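Local coordinates for plasmid Partition par B protein (Enterobacteria phage P1, PDB 1ZX4) that controls partitioning of the P1 plasmid by recognising and binding its cis-acting DNA partition site, at residues A47-E52 / T71-G76; P51-A56 / L84-L89. One frame throughout, in Å; residues are numbered along the deposited sequence.

Contact 1: residues A47-E52 / T71-G76; sequences AASAPE and TLCAVG
Pro-51 lays its ring on the helix 66-78, with CG beside Gly-76 CA and CD 3.7 Å from Cys-73 CB. Both ring carbons also approach the carbonyl oxygen of Leu-72, CD at 3.5 Å from Leu-72 O. That oxygen accepts the helical bond from Gly-76 N, and the proline ring lies against it through carbon. Gly-76 has no side chain, and the ring packs directly on its CA.

One residue earlier, the methyl of Ala-50 faces two side chains of the helix, its CB lying 3.9 Å from Cys-73 CB and 4.1 Å from Leu-72 CD2. Leu-72 has CG anti to the backbone N (chi1 -176°), and its CD2 branch does the touching. At the exposed margin, Ser-49 OG passes 3.7 Å from Cys-73 SG, but the hydroxyl is hydrogen-bonded to Gln-46 O in the helix 38-48. The side chain of Cys-73 also borders a bound citrate, probably from the crystallisation liquor.

Farther out, Arg-11 hydrogen-bonds to the carbonyls of Ala-47 and Ala-50, tying down the turn that follows the helix-turn-helix region. No hydrogen bond joins the two segments: the exit from the DNA-binding motif is held to the helix 66-78 by apolar contact, while Ser-49 OG and the carbonyls of Ala-47 and Ala-50 bond to partners outside the two segments.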
loop_
_atom_site.group_PDB
_atom_site.type_symbol
_atom_site.label_atom_id
_atom_site.label_comp_id
_atom_site.label_asym_id
_atom_site.label_seq_id
_atom_site.Cartn_x
_atom_site.Cartn_y
_atom_site.Cartn_z
ATOM N N ALA C 47 26.564 -17.514 -19.929
ATOM C CA ALA C 47 26.644 -16.872 -18.621
ATOM C C ALA C 47 26.422 -15.379 -18.718
ATOM O O ALA C 47 25.685 -14.814 -17.922
ATOM C CB ALA C 47 27.990 -17.134 -17.993
ATOM N N ALA C 48 27.068 -14.738 -19.690
ATOM C CA ALA C 48 26.951 -13.293 -19.873
ATOM C C ALA C 48 25.520 -12.886 -20.195
ATOM O O ALA C 48 25.238 -11.705 -20.410
ATOM C CB ALA C 48 27.900 -12.818 -20.980
ATOM N N SER C 49 24.628 -13.874 -20.216
ATOM C CA SER C 49 23.217 -13.645 -20.500
ATOM C C SER C 49 22.386 -13.706 -19.230
ATOM O O SER C 49 21.244 -13.281 -19.221
ATOM C CB SER C 49 22.679 -14.715 -21.438
ATOM O OG SER C 49 22.017 -15.722 -20.684
ATOM N N ALA C 50 22.950 -14.265 -18.167
ATOM C CA ALA C 50 22.230 -14.399 -16.909
ATOM C C ALA C 50 21.599 -13.084 -16.479
ATOM O O ALA C 50 22.239 -12.038 -16.516
ATOM C CB ALA C 50 23.162 -14.914 -15.835
ATOM N N PRO C 51 20.329 -13.135 -16.050
ATOM C CA PRO C 51 19.513 -12.008 -15.592
ATOM C C PRO C 51 20.243 -11.086 -14.645
ATOM O O PRO C 51 20.275 -11.325 -13.441
ATOM C CB PRO C 51 18.342 -12.691 -14.896
ATOM C CG PRO C 51 18.216 -13.972 -15.620
ATOM C CD PRO C 51 19.644 -14.405 -15.759
ATOM N N GLU C 52 20.830 -10.031 -15.181
ATOM C CA GLU C 52 21.540 -9.070 -14.354
ATOM C C GLU C 52 20.946 -8.995 -12.928
ATOM O O GLU C 52 21.660 -9.115 -11.928
ATOM C CB GLU C 52 21.441 -7.706 -15.022
ATOM C CG GLU C 52 21.428 -7.772 -16.539
ATOM C CD GLU C 52 22.736 -7.306 -17.121
ATOM O OE1 GLU C 52 23.143 -6.168 -16.820
ATOM O OE2 GLU C 52 23.374 -8.063 -17.874
ATOM N N THR C 71 21.065 -21.987 -14.635
ATOM C CA THR C 71 19.759 -22.104 -13.954
ATOM C C THR C 71 19.297 -20.726 -13.458
ATOM O O THR C 71 18.122 -20.528 -13.158
ATOM C CB THR C 71 19.789 -23.074 -12.713
ATOM O OG1 THR C 71 19.925 -22.314 -11.502
ATOM C CG2 THR C 71 20.955 -24.064 -12.812
ATOM N N LEU C 72 20.234 -19.789 -13.355
ATOM C CA LEU C 72 19.929 -18.437 -12.932
ATOM C C LEU C 72 19.334 -17.771 -14.169
ATOM O O LEU C 72 18.289 -17.127 -14.107
ATOM C CB LEU C 72 21.212 -17.727 -12.519
ATOM C CG LEU C 72 21.032 -16.320 -11.965
ATOM C CD1 LEU C 72 20.369 -16.427 -10.614
ATOM C CD2 LEU C 72 22.365 -15.624 -11.834
ATOM N N CYS C 73 20.009 -17.948 -15.303
ATOM C CA CYS C 73 19.559 -17.391 -16.571
ATOM C C CYS C 73 18.349 -18.204 -17.029
ATOM O O CYS C 73 17.595 -17.791 -17.906
ATOM C CB CYS C 73 20.702 -17.410 -17.610
ATOM S SG CYS C 73 20.434 -18.551 -18.996
ATOM N N ALA C 74 18.160 -19.359 -16.405
ATOM C CA ALA C 74 17.020 -20.209 -16.717
ATOM C C ALA C 74 15.798 -19.649 -15.988
ATOM O O ALA C 74 14.757 -19.430 -16.594
ATOM C CB ALA C 74 17.289 -21.631 -16.270
ATOM N N VAL C 75 15.936 -19.424 -14.681
ATOM C CA VAL C 75 14.853 -18.864 -13.864
ATOM C C VAL C 75 14.476 -17.512 -14.463
ATOM O O VAL C 75 13.313 -17.108 -14.451
ATOM C CB VAL C 75 15.307 -18.664 -12.388
ATOM C CG1 VAL C 75 14.302 -17.832 -11.634
ATOM C CG2 VAL C 75 15.465 -20.007 -11.709
ATOM N N GLY C 76 15.481 -16.829 -15.000
ATOM C CA GLY C 76 15.266 -15.534 -15.613
ATOM C C GLY C 76 14.140 -15.536 -16.626
ATOM O O GLY C 76 13.123 -14.882 -16.420
#

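Contact 2: residues P51-A56 / L84-L89; sequences PEELVA and LEFDQL
Apolar contacts centre on Phe-86, whose ring reaches from the helix 83-102 to the start of the short helix 52-55. Its CG is anti to the carbonyl carbon (chi1 -69°), and from there the ring meets two residues obliquely. Pro-51 CB lies 3.8 Å from Phe-86 CE1 and equally near CZ, while Leu-54 CD1 stands 4.0 Å from the same CE1. Each of these side chains crosses the phenylalanine at about a right angle. The other branch of Leu-54 goes to the next turn of the long helix, CD2 being 4.3 Å from Leu-89 CD2; Ile-119 and Leu-126 of the helix 108-126 extend this apolar cluster.

The polar group at the contact is the carboxylate of Glu-53. A bend at chi2 (99°) brings the carboxylate obliquely to the CD2 side of the ring, and the carboxylate plane is inclined 54° to the ring. OE2 is the oxygen turned to the aromatic carbons, and the aliphatic CG packs near Phe-86 CB, at 4.0 Å.

On another side of the helix 83-102, Asp-87 forms a salt bridge to Arg-176 of the second subunit. An aromatic side chain thus joins two helices in the all-helical region of ParB, which includes the helix-turn-helix motif.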
loop_
_atom_site.group_PDB
_atom_site.type_symbol
_atom_site.label_atom_id
_atom_site.label_comp_id
_atom_site.label_asym_id
_atom_site.label_seq_id
_atom_site.Cartn_x
_atom_site.Cartn_y
_atom_site.Cartn_z
ATOM N N PRO C 51 20.329 -13.135 -16.050
ATOM C CA PRO C 51 19.513 -12.008 -15.592
ATOM C C PRO C 51 20.243 -11.086 -14.645
ATOM O O PRO C 51 20.275 -11.325 -13.441
ATOM C CB PRO C 51 18.342 -12.691 -14.896
ATOM C CG PRO C 51 18.216 -13.972 -15.620
ATOM C CD PRO C 51 19.644 -14.405 -15.759
ATOM N N GLU C 52 20.830 -10.031 -15.181
ATOM C CA GLU C 52 21.540 -9.070 -14.354
ATOM C C GLU C 52 20.946 -8.995 -12.928
ATOM O O GLU C 52 21.660 -9.115 -11.928
ATOM C CB GLU C 52 21.441 -7.706 -15.022
ATOM C CG GLU C 52 21.428 -7.772 -16.539
ATOM C CD GLU C 52 22.736 -7.306 -17.121
ATOM O OE1 GLU C 52 23.143 -6.168 -16.820
ATOM O OE2 GLU C 52 23.374 -8.063 -17.874
ATOM N N GLU C 53 19.629 -8.806 -12.854
ATOM C CA GLU C 53 18.906 -8.679 -11.590
ATOM C C GLU C 53 19.264 -9.746 -10.578
ATOM O O GLU C 53 19.720 -9.454 -9.469
ATOM C CB GLU C 53 17.399 -8.708 -11.838
ATOM C CG GLU C 53 16.868 -7.499 -12.600
ATOM C CD GLU C 53 16.670 -7.746 -14.097
ATOM O OE1 GLU C 53 17.626 -8.152 -14.793
ATOM O OE2 GLU C 53 15.541 -7.520 -14.581
ATOM N N LEU C 54 19.034 -10.994 -10.956
ATOM C CA LEU C 54 19.349 -12.109 -10.080
ATOM C C LEU C 54 20.845 -12.101 -9.760
ATOM O O LEU C 54 21.240 -12.095 -8.595
ATOM C CB LEU C 54 18.944 -13.419 -10.752
ATOM C CG LEU C 54 17.437 -13.527 -10.980
ATOM C CD1 LEU C 54 17.100 -14.830 -11.684
ATOM C CD2 LEU C 54 16.733 -13.462 -9.655
ATOM N N VAL C 55 21.678 -12.086 -10.794
ATOM C CA VAL C 55 23.119 -12.078 -10.583
ATOM C C VAL C 55 23.479 -11.114 -9.460
ATOM O O VAL C 55 24.330 -11.418 -8.617
ATOM C CB VAL C 55 23.900 -11.643 -11.867
ATOM C CG1 VAL C 55 25.397 -11.547 -11.569
ATOM C CG2 VAL C 55 23.654 -12.634 -12.993
ATOM N N ALA C 56 22.802 -9.969 -9.441
ATOM C CA ALA C 56 23.078 -8.936 -8.450
ATOM C C ALA C 56 22.688 -9.243 -6.998
ATOM O O ALA C 56 22.980 -8.465 -6.095
ATOM C CB ALA C 56 22.447 -7.625 -8.906
ATOM N N LEU C 84 8.924 -6.271 -13.869
ATOM C CA LEU C 84 7.948 -6.481 -12.801
ATOM C C LEU C 84 8.009 -7.839 -12.099
ATOM O O LEU C 84 7.591 -7.974 -10.949
ATOM C CB LEU C 84 6.538 -6.233 -13.347
ATOM C CG LEU C 84 5.448 -5.877 -12.330
ATOM C CD1 LEU C 84 5.070 -7.103 -11.507
ATOM C CD2 LEU C 84 5.938 -4.742 -11.435
ATOM N N GLU C 85 8.518 -8.852 -12.780
ATOM C CA GLU C 85 8.619 -10.155 -12.148
ATOM C C GLU C 85 9.844 -10.228 -11.254
ATOM O O GLU C 85 9.732 -10.494 -10.056
ATOM C CB GLU C 85 8.658 -11.247 -13.208
ATOM C CG GLU C 85 7.295 -11.494 -13.793
ATOM C CD GLU C 85 6.285 -11.840 -12.720
ATOM O OE1 GLU C 85 6.279 -11.161 -11.670
ATOM O OE2 GLU C 85 5.494 -12.784 -12.925
ATOM N N PHE C 86 11.012 -9.993 -11.843
ATOM C CA PHE C 86 12.248 -10.008 -11.082
ATOM C C PHE C 86 12.044 -9.114 -9.862
ATOM O O PHE C 86 12.324 -9.510 -8.733
ATOM C CB PHE C 86 13.404 -9.475 -11.931
ATOM C CG PHE C 86 13.795 -10.378 -13.064
ATOM C CD1 PHE C 86 14.289 -11.648 -12.817
ATOM C CD2 PHE C 86 13.698 -9.947 -14.378
ATOM C CE1 PHE C 86 14.683 -12.481 -13.861
ATOM C CE2 PHE C 86 14.091 -10.771 -15.430
ATOM C CZ PHE C 86 14.585 -12.040 -15.168
ATOM N N ASP C 87 11.532 -7.909 -10.100
ATOM C CA ASP C 87 11.288 -6.952 -9.025
ATOM C C ASP C 87 10.595 -7.643 -7.858
ATOM O O ASP C 87 11.090 -7.650 -6.731
ATOM C CB ASP C 87 10.407 -5.793 -9.531
ATOM C CG ASP C 87 11.107 -4.438 -9.450
ATOM O OD1 ASP C 87 11.740 -4.156 -8.411
ATOM O OD2 ASP C 87 11.014 -3.649 -10.418
ATOM N N GLN C 88 9.445 -8.239 -8.157
ATOM C CA GLN C 88 8.627 -8.934 -7.170
ATOM C C GLN C 88 9.345 -10.020 -6.382
ATOM O O GLN C 88 9.306 -10.014 -5.155
ATOM C CB GLN C 88 7.386 -9.522 -7.861
ATOM C CG GLN C 88 6.738 -10.695 -7.133
ATOM C CD GLN C 88 6.900 -12.010 -7.886
ATOM O OE1 GLN C 88 8.016 -12.408 -8.231
ATOM N NE2 GLN C 88 5.785 -12.689 -8.144
ATOM N N LEU C 89 9.984 -10.950 -7.089
ATOM C CA LEU C 89 10.698 -12.050 -6.453
ATOM C C LEU C 89 11.704 -11.550 -5.439
ATOM O O LEU C 89 11.728 -12.014 -4.303
ATOM C CB LEU C 89 11.426 -12.900 -7.494
ATOM C CG LEU C 89 12.391 -13.934 -6.894
ATOM C CD1 LEU C 89 11.651 -14.815 -5.902
ATOM C CD2 LEU C 89 13.012 -14.771 -7.996
#

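Overall arrangement
Contacts 1 and 2 share Pro-51 and lie with their centres 10 Å apart, so the chain from Ser-49 to Leu-54 meets the helices 66-78 and 83-102 in succession. They also touch directly: Leu-72 CD1 packs on Leu-54 CB, Leu-72 CD2 is 3.5 Å from Val-55 CG2, and Gly-76 O lies 3.4 Å from Phe-86 CZ. Contact 1 comes nearer the DNA, its nearest atom being about 9 Å from the nucleic acid against about 13 Å for contact 2. Together they connect the end of the helix-turn-helix motif to the helix 83-102, which in turn reaches the second subunit.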